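Local atomic coordinates of transcription factor tau subunit sfc1 (Schizosaccharomyces pombe, PDB entry 4BJJ), a protein that helps TFIIIC activate tRNA and 5S RNA genes within its boxA-binding tauA domain, this chain being the N-terminal piece that interacts with Sfc7. Residues A70-R75 against I95-L100; E12-E17 against Q43-N48; F29-G34 against L54-R59. The protein carries 3 engineered substitutions. All coordinates share one frame; numbering follows the deposited sequence.

Near the N terminus, strand 12-18 leads into helix 25-30, whose end enters contact 3, and then helix 35-47. Contact 2 brings the last turn of helix 35-47 back onto strand 12-18. Contact 3 sets strand 55-56 against the turn that follows helix 25-30. Since contact 3 opens inside the loop closed by contact 2 and closes beyond it, the two cross, and I16 packs on both L32 and L54. Contact 1 follows in series, pairing strands 68-73 and 88-100 and closing a loop that holds strand 78-83. It joins contact 3 through a probable A70 N to L54 O hydrogen bond, and contact 2 where I95 packs on L15. All three reach one mixed sheet.

Contact 1: residues A70-R75 against I95-L100; sequences ARVQSR and IRQVFL
V72 packs beside F99, with CG2 3.8 Å from CD2 of F99, and the two side chains point the same way on one face of the sheet. A70 CB joins them at the edge of the phenyl ring. The other valine branch, CG1, is anti to the backbone N (chi1 -177°), which carries it to the amide of Q97, 3.3 Å from OE1 of that residue. On the opposite face V98 and L100 form an apolar floor for R75. The guanidinium meets it obliquely, NH1 3.6 Å from L100 CD2 and NH2 3.9 Å from V98 CG1, while its charge is met by E17 and D77 in salt bridges. Q73 CB adds to this face against L100 CD1.

These side chains are set in register by antiparallel pairing. V72 and F99 form the non-hydrogen-bonded pair, flanked by the hydrogen-bonded pairs R71-L100 and Q73-V98. Q73 and V98 bond in both directions, V98 N to Q73 O at 2.7 Å and Q73 N to V98 O at 3.0 Å. At the other pair L100 N gives a nearly straight bond to R71 O (2.8 Å, 168°), whereas the return bond from R71 N is weak. Beyond the strand end a water takes the N-H of R75 and donates to I95 O, bridging the diverging segments.

In what is probably the Tau95 triple-barrel fold, strand 88-100 lies between antiparallel strand 68-73 and parallel strand 12-18. S45 of helix 35-47 touches F99 and Q97 on one face, and E17 reaches V98 and L100 on the other.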
ATOM      1  N   ALA A  70       2.357  13.702   8.202  1.00 39.81           N
ATOM      2  CA  ALA A  70       1.441  12.897   7.411  1.00 39.38           C
ATOM      3  C   ALA A  70       0.027  13.017   7.907  1.00 43.28           C
ATOM      4  O   ALA A  70      -0.205  13.132   9.099  1.00 42.99           O
ATOM      5  CB  ALA A  70       1.826  11.438   7.466  1.00 38.02           C
ATOM      6  N   ARG A  71      -0.907  12.925   6.975  1.00 40.09           N
ATOM      7  CA  ARG A  71      -2.276  12.617   7.279  1.00 44.49           C
ATOM      8  C   ARG A  71      -2.364  11.104   7.415  1.00 43.63           C
ATOM      9  O   ARG A  71      -1.912  10.370   6.552  1.00 46.69           O
ATOM     10  CB  ARG A  71      -3.201  13.125   6.175  1.00 58.66           C
ATOM     11  CG  ARG A  71      -3.281  14.644   6.116  1.00 76.53           C
ATOM     12  CD  ARG A  71      -4.579  15.094   5.488  1.00 92.04           C
ATOM     13  NE  ARG A  71      -5.664  15.152   6.466  1.00 97.83           N
ATOM     14  CZ  ARG A  71      -6.950  15.285   6.148  1.00106.10           C
ATOM     15  NH1 ARG A  71      -7.319  15.356   4.873  1.00108.20           N
ATOM     16  NH2 ARG A  71      -7.871  15.330   7.102  1.00105.58           N
ATOM     17  N   VAL A  72      -2.934  10.646   8.523  1.00 41.33           N
ATOM     18  CA  VAL A  72      -3.012   9.231   8.814  1.00 40.42           C
ATOM     19  C   VAL A  72      -4.448   8.769   8.623  1.00 45.24           C
ATOM     20  O   VAL A  72      -5.382   9.407   9.115  1.00 44.17           O
ATOM     21  CB  VAL A  72      -2.591   8.958  10.242  1.00 38.81           C
ATOM     22  CG1 VAL A  72      -2.591   7.459  10.522  1.00 39.17           C
ATOM     23  CG2 VAL A  72      -1.246   9.566  10.490  1.00 32.82           C
ATOM     24  N   GLN A  73      -4.630   7.673   7.897  1.00 34.28           N
ATOM     25  CA  GLN A  73      -5.963   7.175   7.682  1.00 35.02           C
ATOM     26  C   GLN A  73      -5.964   5.677   7.441  1.00 32.58           C
ATOM     27  O   GLN A  73      -4.935   5.090   7.147  1.00 35.71           O
ATOM     28  CB  GLN A  73      -6.588   7.913   6.507  1.00 42.38           C
ATOM     29  CG  GLN A  73      -8.048   7.647   6.323  1.00 41.19           C
ATOM     30  CD  GLN A  73      -8.828   7.971   7.556  1.00 42.65           C
ATOM     31  OE1 GLN A  73      -8.863   7.206   8.517  1.00 43.45           O
ATOM     32  NE2 GLN A  73      -9.450   9.122   7.549  1.00 46.98           N
ATOM     33  N   SER A  74      -7.116   5.048   7.613  1.00 37.19           N
ATOM     34  CA  SER A  74      -7.268   3.666   7.171  1.00 37.01           C
ATOM     35  C   SER A  74      -8.182   3.642   5.961  1.00 41.89           C
ATOM     36  O   SER A  74      -9.092   4.456   5.840  1.00 41.39           O
ATOM     37  CB  SER A  74      -7.837   2.781   8.276  1.00 35.97           C
ATOM     38  OG  SER A  74      -9.165   3.141   8.574  1.00 40.92           O
ATOM     39  N   ARG A  75      -7.898   2.710   5.059  1.00 43.41           N
ATOM     40  CA  ARG A  75      -8.751   2.419   3.918  1.00 39.87           C
ATOM     41  C   ARG A  75      -8.952   0.939   4.008  1.00 40.34           C
ATOM     42  O   ARG A  75      -8.990   0.405   5.107  1.00 39.37           O
ATOM     43  CB  ARG A  75      -8.095   2.850   2.600  1.00 33.06           C
ATOM     44  CG  ARG A  75      -7.797   4.339   2.603  1.00 40.43           C
ATOM     45  CD  ARG A  75      -7.291   4.875   1.302  1.00 38.83           C
ATOM     46  NE  ARG A  75      -5.979   4.353   0.975  1.00 47.12           N
ATOM     47  CZ  ARG A  75      -5.027   5.046   0.363  1.00 48.99           C
ATOM     48  NH1 ARG A  75      -5.217   6.315   0.025  1.00 51.58           N
ATOM     49  NH2 ARG A  75      -3.861   4.476   0.133  1.00 47.81           N
ATOM     50  N   ILE A  95      -3.517  -3.879   4.760  1.00 40.70           N
ATOM     51  CA  ILE A  95      -2.810  -2.683   5.121  1.00 38.56           C
ATOM     52  C   ILE A  95      -3.815  -1.930   6.028  1.00 43.29           C
ATOM     53  O   ILE A  95      -4.837  -1.425   5.559  1.00 37.87           O
ATOM     54  CB  ILE A  95      -2.451  -1.881   3.849  1.00 36.33           C
ATOM     55  CG1 ILE A  95      -1.501  -2.685   2.967  1.00 44.85           C
ATOM     56  CG2 ILE A  95      -1.817  -0.546   4.178  1.00 31.49           C
ATOM     57  CD1 ILE A  95      -1.319  -2.112   1.548  1.00 45.46           C
ATOM     58  N   ARG A  96      -3.539  -1.886   7.330  1.00 46.39           N
ATOM     59  CA  ARG A  96      -4.511  -1.362   8.294  1.00 42.15           C
ATOM     60  C   ARG A  96      -4.438   0.147   8.449  1.00 38.25           C
ATOM     61  O   ARG A  96      -5.434   0.764   8.792  1.00 37.38           O
ATOM     62  CB  ARG A  96      -4.360  -2.024   9.664  1.00 39.14           C
ATOM     63  CG  ARG A  96      -4.678  -3.515   9.714  1.00 36.65           C
ATOM     64  CD  ARG A  96      -5.995  -3.890   9.095  1.00 33.72           C
ATOM     65  NE  ARG A  96      -7.166  -3.282   9.720  1.00 38.88           N
ATOM     66  CZ  ARG A  96      -7.816  -3.800  10.766  1.00 39.48           C
ATOM     67  NH1 ARG A  96      -7.398  -4.913  11.342  1.00 33.58           N
ATOM     68  NH2 ARG A  96      -8.867  -3.181  11.263  1.00 37.11           N
ATOM     69  N   GLN A  97      -3.271   0.730   8.210  1.00 36.32           N
ATOM     70  CA  GLN A  97      -3.115   2.179   8.253  1.00 32.50           C
ATOM     71  C   GLN A  97      -2.179   2.733   7.182  1.00 31.55           C
ATOM     72  O   GLN A  97      -1.234   2.084   6.750  1.00 35.64           O
ATOM     73  CB  GLN A  97      -2.661   2.675   9.641  1.00 36.95           C
ATOM     74  CG  GLN A  97      -3.673   3.690  10.183  1.00 43.42           C
ATOM     75  CD  GLN A  97      -3.390   4.167  11.585  1.00 55.08           C
ATOM     76  OE1 GLN A  97      -2.269   4.515  11.925  1.00 62.71           O
ATOM     77  NE2 GLN A  97      -4.425   4.234  12.395  1.00 59.28           N
ATOM     78  N   VAL A  98      -2.453   3.965   6.780  1.00 31.12           N
ATOM     79  CA  VAL A  98      -1.699   4.623   5.740  1.00 35.62           C
ATOM     80  C   VAL A  98      -1.231   5.977   6.229  1.00 34.47           C
ATOM     81  O   VAL A  98      -2.014   6.734   6.781  1.00 33.11           O
ATOM     82  CB  VAL A  98      -2.563   4.831   4.476  1.00 36.35           C
ATOM     83  CG1 VAL A  98      -1.698   5.196   3.321  1.00 41.43           C
ATOM     84  CG2 VAL A  98      -3.297   3.578   4.144  1.00 41.38           C
ATOM     85  N   PHE A  99       0.042   6.272   6.017  1.00 36.97           N
ATOM     86  CA  PHE A  99       0.571   7.621   6.176  1.00 37.30           C
ATOM     87  C   PHE A  99       0.640   8.265   4.787  1.00 36.85           C
ATOM     88  O   PHE A  99       1.402   7.837   3.911  1.00 36.95           O
ATOM     89  CB  PHE A  99       1.952   7.574   6.833  1.00 37.48           C
ATOM     90  CG  PHE A  99       1.956   6.962   8.213  1.00 40.92           C
ATOM     91  CD1 PHE A  99       1.965   5.580   8.377  1.00 38.36           C
ATOM     92  CD2 PHE A  99       1.955   7.778   9.353  1.00 43.52           C
ATOM     93  CE1 PHE A  99       1.981   5.023   9.634  1.00 42.72           C
ATOM     94  CE2 PHE A  99       1.969   7.223  10.625  1.00 44.16           C
ATOM     95  CZ  PHE A  99       1.992   5.844  10.767  1.00 43.94           C
ATOM     96  N   LEU A 100      -0.187   9.280   4.599  1.00 31.64           N
ATOM     97  CA  LEU A 100      -0.384   9.925   3.308  1.00 33.86           C
ATOM     98  C   LEU A 100       0.448  11.187   3.211  1.00 40.05           C
ATOM     99  O   LEU A 100       0.149  12.199   3.839  1.00 44.06           O
ATOM    100  CB  LEU A 100      -1.859  10.274   3.115  1.00 34.12           C
ATOM    101  CG  LEU A 100      -2.840   9.094   3.186  1.00 44.32           C
ATOM    102  CD1 LEU A 100      -4.210   9.565   3.618  1.00 51.47           C
ATOM    103  CD2 LEU A 100      -2.968   8.361   1.889  1.00 45.04           C
TER
HETATM  104  O   HOH W   1      -5.886   0.895   4.334  1.00 49.26           O

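Contact 2: residues E12-E17 against Q43-N48; sequences EYALIE and QTSFQN
The phenyl ring of F46 meets strand 12-17 by its edge, near the ring plane. Three neighbouring ring carbons do the touching. F46 CZ points at the peptide joining Y13 to A14, 3.8 Å from Y13 C; F46 CE2 lies 4.0 Å from A14 N and also approaches A14 CB. On the other side of CZ, F46 CE1 lies 3.7 Å from E12 OE1. The E12 carboxylate is turned 41° from the ring plane, and its other oxygen, OE2, is held by a salt bridge to R96. With CG anti to the carbonyl carbon (chi1 -80°), F46 sends its ring from the helix toward the strand. S45 adds a lighter touch, its OG 4.0 Å from A14 CB while hydrogen-bonded to C42 O. With an alanine here, the edge contacts to the Y13-A14 peptide would probably be lost and a gap opened between helix and strand.

No hydrogen bond joins the two segments, whose short axes approach to 9.1 Å at their closest. The F46 side chain is about 4 Å from a bound mercury ion. The last turn of helix 35-47 therefore rests on strand 12-18, which pairs with strand 88-100 and with an antiparallel strand of the partner protein chain.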
ATOM      1  N   GLU A  12      -0.730  -8.191   8.900  1.00 42.47           N
ATOM      2  CA  GLU A  12      -1.122  -6.816   8.710  1.00 38.31           C
ATOM      3  C   GLU A  12       0.081  -5.900   8.556  1.00 41.41           C
ATOM      4  O   GLU A  12       1.170  -6.196   9.030  1.00 42.31           O
ATOM      5  CB  GLU A  12      -1.991  -6.391   9.876  1.00 33.86           C
ATOM      6  CG  GLU A  12      -3.297  -7.177   9.980  1.00 36.88           C
ATOM      7  CD  GLU A  12      -4.225  -6.614  11.043  1.00 41.98           C
ATOM      8  OE1 GLU A  12      -3.693  -6.101  12.054  1.00 48.18           O
ATOM      9  OE2 GLU A  12      -5.474  -6.654  10.858  1.00 38.54           O
ATOM     10  N   TYR A  13      -0.128  -4.776   7.874  1.00 41.84           N
ATOM     11  CA  TYR A  13       0.949  -3.838   7.590  1.00 37.34           C
ATOM     12  C   TYR A  13       0.492  -2.402   7.726  1.00 35.11           C
ATOM     13  O   TYR A  13      -0.703  -2.115   7.651  1.00 29.42           O
ATOM     14  CB  TYR A  13       1.445  -4.002   6.161  1.00 35.22           C
ATOM     15  CG  TYR A  13       2.062  -5.328   5.861  1.00 41.23           C
ATOM     16  CD1 TYR A  13       1.279  -6.446   5.634  1.00 42.27           C
ATOM     17  CD2 TYR A  13       3.429  -5.457   5.791  1.00 44.10           C
ATOM     18  CE1 TYR A  13       1.860  -7.659   5.358  1.00 47.35           C
ATOM     19  CE2 TYR A  13       4.006  -6.629   5.506  1.00 48.06           C
ATOM     20  CZ  TYR A  13       3.232  -7.735   5.285  1.00 52.35           C
ATOM     21  OH  TYR A  13       3.866  -8.922   5.001  1.00 58.20           O
ATOM     22  N   ALA A  14       1.464  -1.506   7.890  1.00 34.26           N
ATOM     23  CA  ALA A  14       1.238  -0.077   7.695  1.00 38.95           C
ATOM     24  C   ALA A  14       1.858   0.372   6.375  1.00 39.18           C
ATOM     25  O   ALA A  14       2.854  -0.180   5.925  1.00 37.97           O
ATOM     26  CB  ALA A  14       1.858   0.704   8.833  1.00 33.93           C
ATOM     27  N   LEU A  15       1.306   1.409   5.776  1.00 39.40           N
ATOM     28  CA  LEU A  15       1.790   1.836   4.470  1.00 39.15           C
ATOM     29  C   LEU A  15       2.123   3.301   4.528  1.00 35.66           C
ATOM     30  O   LEU A  15       1.333   4.091   4.986  1.00 37.98           O
ATOM     31  CB  LEU A  15       0.730   1.572   3.406  1.00 40.17           C
ATOM     32  CG  LEU A  15       0.936   2.219   2.031  1.00 44.80           C
ATOM     33  CD1 LEU A  15       2.100   1.562   1.321  1.00 42.03           C
ATOM     34  CD2 LEU A  15      -0.348   2.134   1.207  1.00 43.88           C
ATOM     35  N   ILE A  16       3.314   3.645   4.069  1.00 33.35           N
ATOM     36  CA  ILE A  16       3.738   5.015   3.986  1.00 33.53           C
ATOM     37  C   ILE A  16       3.798   5.434   2.526  1.00 33.48           C
ATOM     38  O   ILE A  16       4.605   4.923   1.759  1.00 36.53           O
ATOM     39  CB  ILE A  16       5.105   5.189   4.629  1.00 32.55           C
ATOM     40  CG1 ILE A  16       5.023   4.814   6.100  1.00 32.52           C
ATOM     41  CG2 ILE A  16       5.566   6.622   4.515  1.00 36.07           C
ATOM     42  CD1 ILE A  16       6.366   4.629   6.755  1.00 35.19           C
ATOM     43  N   GLU A  17       2.953   6.380   2.143  1.00 35.81           N
ATOM     44  CA  GLU A  17       2.955   6.884   0.765  1.00 35.39           C
ATOM     45  C   GLU A  17       3.870   8.089   0.637  1.00 38.96           C
ATOM     46  O   GLU A  17       3.448   9.227   0.804  1.00 39.80           O
ATOM     47  CB  GLU A  17       1.530   7.192   0.297  1.00 31.42           C
ATOM     48  CG  GLU A  17       0.650   5.942   0.183  1.00 33.20           C
ATOM     49  CD  GLU A  17      -0.711   6.196  -0.489  1.00 47.00           C
ATOM     50  OE1 GLU A  17      -1.018   7.351  -0.892  1.00 51.48           O
ATOM     51  OE2 GLU A  17      -1.484   5.225  -0.610  1.00 46.19           O
ATOM     52  N   GLN A  43       4.812   0.898  14.684  1.00 35.42           N
ATOM     53  CA  GLN A  43       4.416   0.283  15.920  1.00 36.29           C
ATOM     54  C   GLN A  43       3.328   1.121  16.682  1.00 45.39           C
ATOM     55  O   GLN A  43       2.371   0.562  17.221  1.00 49.91           O
ATOM     56  CB  GLN A  43       5.653   0.105  16.796  1.00 43.08           C
ATOM     57  CG  GLN A  43       5.353  -0.087  18.278  1.00 51.93           C
ATOM     58  CD  GLN A  43       6.611  -0.141  19.128  1.00 68.38           C
ATOM     59  OE1 GLN A  43       7.391   0.824  19.201  1.00 68.21           O
ATOM     60  NE2 GLN A  43       6.818  -1.280  19.773  1.00 73.49           N
ATOM     61  N   THR A  44       3.492   2.438  16.754  1.00 37.69           N
ATOM     62  CA  THR A  44       2.483   3.283  17.377  1.00 36.68           C
ATOM     63  C   THR A  44       1.139   3.126  16.671  1.00 50.96           C
ATOM     64  O   THR A  44       0.094   3.089  17.325  1.00 47.39           O
ATOM     65  CB  THR A  44       2.863   4.760  17.329  1.00 39.05           C
ATOM     66  OG1 THR A  44       4.157   4.959  17.889  1.00 41.84           O
ATOM     67  CG2 THR A  44       1.870   5.620  18.116  1.00 39.34           C
ATOM     68  N   SER A  45       1.164   3.013  15.337  1.00 47.20           N
ATOM     69  CA  SER A  45      -0.089   2.927  14.574  1.00 41.84           C
ATOM     70  C   SER A  45      -0.900   1.680  14.937  1.00 42.44           C
ATOM     71  O   SER A  45      -2.134   1.681  14.813  1.00 45.03           O
ATOM     72  CB  SER A  45       0.107   3.056  13.033  1.00 36.32           C
ATOM     73  OG  SER A  45       0.800   1.971  12.475  1.00 46.57           O
ATOM     74  N   PHE A  46      -0.220   0.647  15.434  1.00 39.96           N
ATOM     75  CA  PHE A  46      -0.881  -0.586  15.844  1.00 40.88           C
ATOM     76  C   PHE A  46      -1.201  -0.647  17.331  1.00 50.42           C
ATOM     77  O   PHE A  46      -2.202  -1.230  17.727  1.00 53.68           O
ATOM     78  CB  PHE A  46      -0.030  -1.786  15.453  1.00 44.86           C
ATOM     79  CG  PHE A  46      -0.173  -2.163  14.002  1.00 50.56           C
ATOM     80  CD1 PHE A  46      -1.205  -2.977  13.599  1.00 49.09           C
ATOM     81  CD2 PHE A  46       0.697  -1.666  13.045  1.00 48.91           C
ATOM     82  CE1 PHE A  46      -1.347  -3.314  12.283  1.00 49.13           C
ATOM     83  CE2 PHE A  46       0.561  -2.000  11.730  1.00 45.37           C
ATOM     84  CZ  PHE A  46      -0.464  -2.811  11.342  1.00 49.21           C
ATOM     85  N   GLN A  47      -0.357  -0.035  18.146  1.00 50.39           N
ATOM     86  CA  GLN A  47      -0.566  -0.021  19.579  1.00 46.62           C
ATOM     87  C   GLN A  47      -1.544   1.041  20.013  1.00 47.74           C
ATOM     88  O   GLN A  47      -2.319   0.822  20.938  1.00 49.27           O
ATOM     89  CB  GLN A  47       0.749   0.198  20.290  1.00 50.55           C
ATOM     90  CG  GLN A  47       1.556  -1.061  20.349  1.00 68.84           C
ATOM     91  CD  GLN A  47       2.693  -0.933  21.297  1.00 88.36           C
ATOM     92  OE1 GLN A  47       2.816   0.086  21.973  1.00103.75           O
ATOM     93  NE2 GLN A  47       3.534  -1.959  21.372  1.00 84.64           N
ATOM     94  N   ASN A  48      -1.503   2.180  19.335  1.00 47.13           N
ATOM     95  CA  ASN A  48      -2.336   3.317  19.668  1.00 44.80           C
ATOM     96  C   ASN A  48      -2.682   4.139  18.411  1.00 48.82           C
ATOM     97  O   ASN A  48      -2.216   5.264  18.242  1.00 43.07           O
ATOM     98  CB  ASN A  48      -1.612   4.177  20.709  1.00 43.25           C
ATOM     99  CG  ASN A  48      -2.523   5.199  21.357  1.00 52.14           C
ATOM    100  OD1 ASN A  48      -3.700   5.276  21.027  1.00 60.06           O
ATOM    101  ND2 ASN A  48      -1.979   5.997  22.279  1.00 51.33           N
TER

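Contact 3: residues F29-G34 against L54-R59; sequences FQTLGG and LELNLR
T31 and N57 share the hydrogen bond that joins these segments: N57 N donates to T31 O at 2.7 Å and 162°, in the carbonyl plane. The same oxygen also receives a CA-H...O contact from L56, at 3.4 Å from its CA. Two more contacts of this kind run beside it, from T31 CA to N57 O and from L32 CA to E55 O.

Apolar contacts centre on L32. Its CD2 branch lies 3.7 Å from L56 CD1, the two side chains crossing at a slant, and 4.1 Å from L54 CD2. T31 runs alongside L56, with OG1 3.6 Å from L56 CD1; this hydroxyl, lying between the backbone N and the carbonyl carbon (chi1 65°), is hydrogen-bonded to F28 O and to H18 NE2.

Within 29-34 the helix ends in a Schellman motif, G34 N bonding to F29 O and G33 N to Q30 O. The positive phi of G33 (101°) would crowd a side chain against the carbonyl before it, so glycine suits it.

In this region, which matches the Tau95 triple-barrel family, one short backbone hydrogen bond and a leucine seam thus join the turn at 31-32 to segment 54-59, without any charged pair between them.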
ATOM      1  N   PHE A  29      15.394   7.028   3.545  1.00 52.55           N
ATOM      2  CA  PHE A  29      14.845   6.664   4.850  1.00 51.14           C
ATOM      3  C   PHE A  29      15.017   7.782   5.854  1.00 49.00           C
ATOM      4  O   PHE A  29      14.202   7.959   6.752  1.00 50.76           O
ATOM      5  CB  PHE A  29      15.557   5.443   5.395  1.00 51.52           C
ATOM      6  CG  PHE A  29      15.216   4.187   4.686  1.00 53.02           C
ATOM      7  CD1 PHE A  29      13.894   3.843   4.463  1.00 52.59           C
ATOM      8  CD2 PHE A  29      16.214   3.339   4.250  1.00 53.63           C
ATOM      9  CE1 PHE A  29      13.575   2.680   3.811  1.00 57.92           C
ATOM     10  CE2 PHE A  29      15.900   2.180   3.607  1.00 57.58           C
ATOM     11  CZ  PHE A  29      14.576   1.844   3.388  1.00 58.81           C
ATOM     12  N   GLN A  30      16.096   8.523   5.697  1.00 41.64           N
ATOM     13  CA  GLN A  30      16.378   9.637   6.572  1.00 40.40           C
ATOM     14  C   GLN A  30      15.313  10.743   6.457  1.00 45.41           C
ATOM     15  O   GLN A  30      15.055  11.462   7.439  1.00 46.19           O
ATOM     16  CB  GLN A  30      17.777  10.169   6.280  1.00 46.39           C
ATOM     17  CG  GLN A  30      18.266  11.206   7.256  1.00 60.16           C
ATOM     18  CD  GLN A  30      18.113  10.762   8.691  1.00 60.68           C
ATOM     19  OE1 GLN A  30      18.368   9.590   9.026  1.00 64.05           O
ATOM     20  NE2 GLN A  30      17.646  11.687   9.549  1.00 46.21           N
ATOM     21  N   THR A  31      14.642  10.848   5.302  1.00 43.52           N
ATOM     22  CA  THR A  31      13.620  11.891   5.150  1.00 43.46           C
ATOM     23  C   THR A  31      12.454  11.705   6.125  1.00 39.94           C
ATOM     24  O   THR A  31      11.675  12.639   6.369  1.00 40.87           O
ATOM     25  CB  THR A  31      13.037  11.980   3.730  1.00 41.79           C
ATOM     26  OG1 THR A  31      12.324  10.781   3.426  1.00 38.42           O
ATOM     27  CG2 THR A  31      14.125  12.243   2.688  1.00 38.07           C
ATOM     28  N   LEU A  32      12.332  10.487   6.642  1.00 39.03           N
ATOM     29  CA  LEU A  32      11.298  10.132   7.611  1.00 38.40           C
ATOM     30  C   LEU A  32      11.914   9.933   8.990  1.00 42.90           C
ATOM     31  O   LEU A  32      11.251   9.495   9.909  1.00 49.45           O
ATOM     32  CB  LEU A  32      10.614   8.847   7.182  1.00 37.78           C
ATOM     33  CG  LEU A  32       9.836   8.934   5.881  1.00 39.81           C
ATOM     34  CD1 LEU A  32       9.394   7.566   5.459  1.00 41.82           C
ATOM     35  CD2 LEU A  32       8.629   9.857   6.023  1.00 42.09           C
ATOM     36  N   GLY A  33      13.196  10.251   9.116  1.00 49.09           N
ATOM     37  CA  GLY A  33      13.868  10.223  10.393  1.00 47.17           C
ATOM     38  C   GLY A  33      14.720   8.996  10.592  1.00 51.74           C
ATOM     39  O   GLY A  33      15.260   8.789  11.674  1.00 52.64           O
ATOM     40  N   GLY A  34      14.838   8.173   9.555  1.00 50.71           N
ATOM     41  CA  GLY A  34      15.640   6.958   9.625  1.00 46.70           C
ATOM     42  C   GLY A  34      14.796   5.712   9.806  1.00 49.68           C
ATOM     43  O   GLY A  34      13.597   5.798  10.044  1.00 54.25           O
ATOM     44  N   LEU A  54       3.855  10.806  11.816  1.00 44.63           N
ATOM     45  CA  LEU A  54       5.096  10.673  11.088  1.00 40.04           C
ATOM     46  C   LEU A  54       5.375  11.977  10.358  1.00 42.32           C
ATOM     47  O   LEU A  54       4.477  12.610   9.815  1.00 44.11           O
ATOM     48  CB  LEU A  54       5.005   9.496  10.119  1.00 41.65           C
ATOM     49  CG  LEU A  54       6.233   9.069   9.330  1.00 44.10           C
ATOM     50  CD1 LEU A  54       7.359   8.626  10.221  1.00 37.93           C
ATOM     51  CD2 LEU A  54       5.834   7.934   8.383  1.00 48.29           C
ATOM     52  N   GLU A  55       6.640  12.355  10.332  1.00 39.79           N
ATOM     53  CA  GLU A  55       7.055  13.623   9.773  1.00 41.12           C
ATOM     54  C   GLU A  55       8.016  13.431   8.577  1.00 41.14           C
ATOM     55  O   GLU A  55       8.881  12.566   8.599  1.00 38.09           O
ATOM     56  CB  GLU A  55       7.725  14.418  10.884  1.00 48.52           C
ATOM     57  CG  GLU A  55       7.820  15.892  10.633  1.00 62.61           C
ATOM     58  CD  GLU A  55       8.337  16.627  11.838  1.00 69.66           C
ATOM     59  OE1 GLU A  55       7.512  16.969  12.702  1.00 77.74           O
ATOM     60  OE2 GLU A  55       9.564  16.855  11.922  1.00 63.90           O
ATOM     61  N   LEU A  56       7.833  14.234   7.532  1.00 39.40           N
ATOM     62  CA  LEU A  56       8.641  14.136   6.324  1.00 37.80           C
ATOM     63  C   LEU A  56       9.471  15.394   6.108  1.00 42.63           C
ATOM     64  O   LEU A  56       8.971  16.532   6.163  1.00 42.87           O
ATOM     65  CB  LEU A  56       7.748  13.900   5.105  1.00 39.50           C
ATOM     66  CG  LEU A  56       8.445  13.825   3.735  1.00 43.29           C
ATOM     67  CD1 LEU A  56       9.244  12.547   3.580  1.00 40.78           C
ATOM     68  CD2 LEU A  56       7.416  13.934   2.644  1.00 47.20           C
ATOM     69  N   ASN A  57      10.746  15.162   5.852  1.00 41.47           N
ATOM     70  CA  ASN A  57      11.698  16.231   5.580  1.00 42.49           C
ATOM     71  C   ASN A  57      12.532  15.916   4.333  1.00 42.99           C
ATOM     72  O   ASN A  57      13.564  15.253   4.417  1.00 45.69           O
ATOM     73  CB  ASN A  57      12.615  16.402   6.795  1.00 42.82           C
ATOM     74  CG  ASN A  57      13.429  17.650   6.726  1.00 46.93           C
ATOM     75  OD1 ASN A  57      13.284  18.453   5.817  1.00 49.12           O
ATOM     76  ND2 ASN A  57      14.293  17.825   7.689  1.00 52.67           N
ATOM     77  N   LEU A  58      12.066  16.377   3.179  1.00 42.92           N
ATOM     78  CA  LEU A  58      12.715  16.083   1.898  1.00 41.68           C
ATOM     79  C   LEU A  58      13.993  16.854   1.634  1.00 46.36           C
ATOM     80  O   LEU A  58      14.848  16.385   0.889  1.00 51.21           O
ATOM     81  CB  LEU A  58      11.764  16.371   0.743  1.00 41.42           C
ATOM     82  CG  LEU A  58      10.539  15.470   0.630  1.00 41.28           C
ATOM     83  CD1 LEU A  58       9.658  15.981  -0.493  1.00 40.32           C
ATOM     84  CD2 LEU A  58      10.961  14.028   0.407  1.00 41.68           C
ATOM     85  N   ARG A  59      14.114  18.045   2.217  1.00 46.19           N
ATOM     86  CA  ARG A  59      15.273  18.897   1.997  1.00 34.97           C
ATOM     87  C   ARG A  59      15.899  19.320   3.324  1.00 37.93           C
ATOM     88  O   ARG A  59      15.779  20.468   3.711  1.00 35.02           O
ATOM     89  CB  ARG A  59      14.883  20.125   1.183  1.00 32.90           C
ATOM     90  CG  ARG A  59      14.235  19.828  -0.165  1.00 32.00           C
ATOM     91  CD  ARG A  59      13.816  21.107  -0.867  1.00 37.08           C
ATOM     92  NE  ARG A  59      14.924  22.038  -1.062  1.00 41.67           N
ATOM     93  CZ  ARG A  59      15.866  21.923  -2.000  1.00 44.47           C
ATOM     94  NH1 ARG A  59      15.883  20.895  -2.851  1.00 40.75           N
ATOM     95  NH2 ARG A  59      16.811  22.846  -2.087  1.00 44.29           N
TER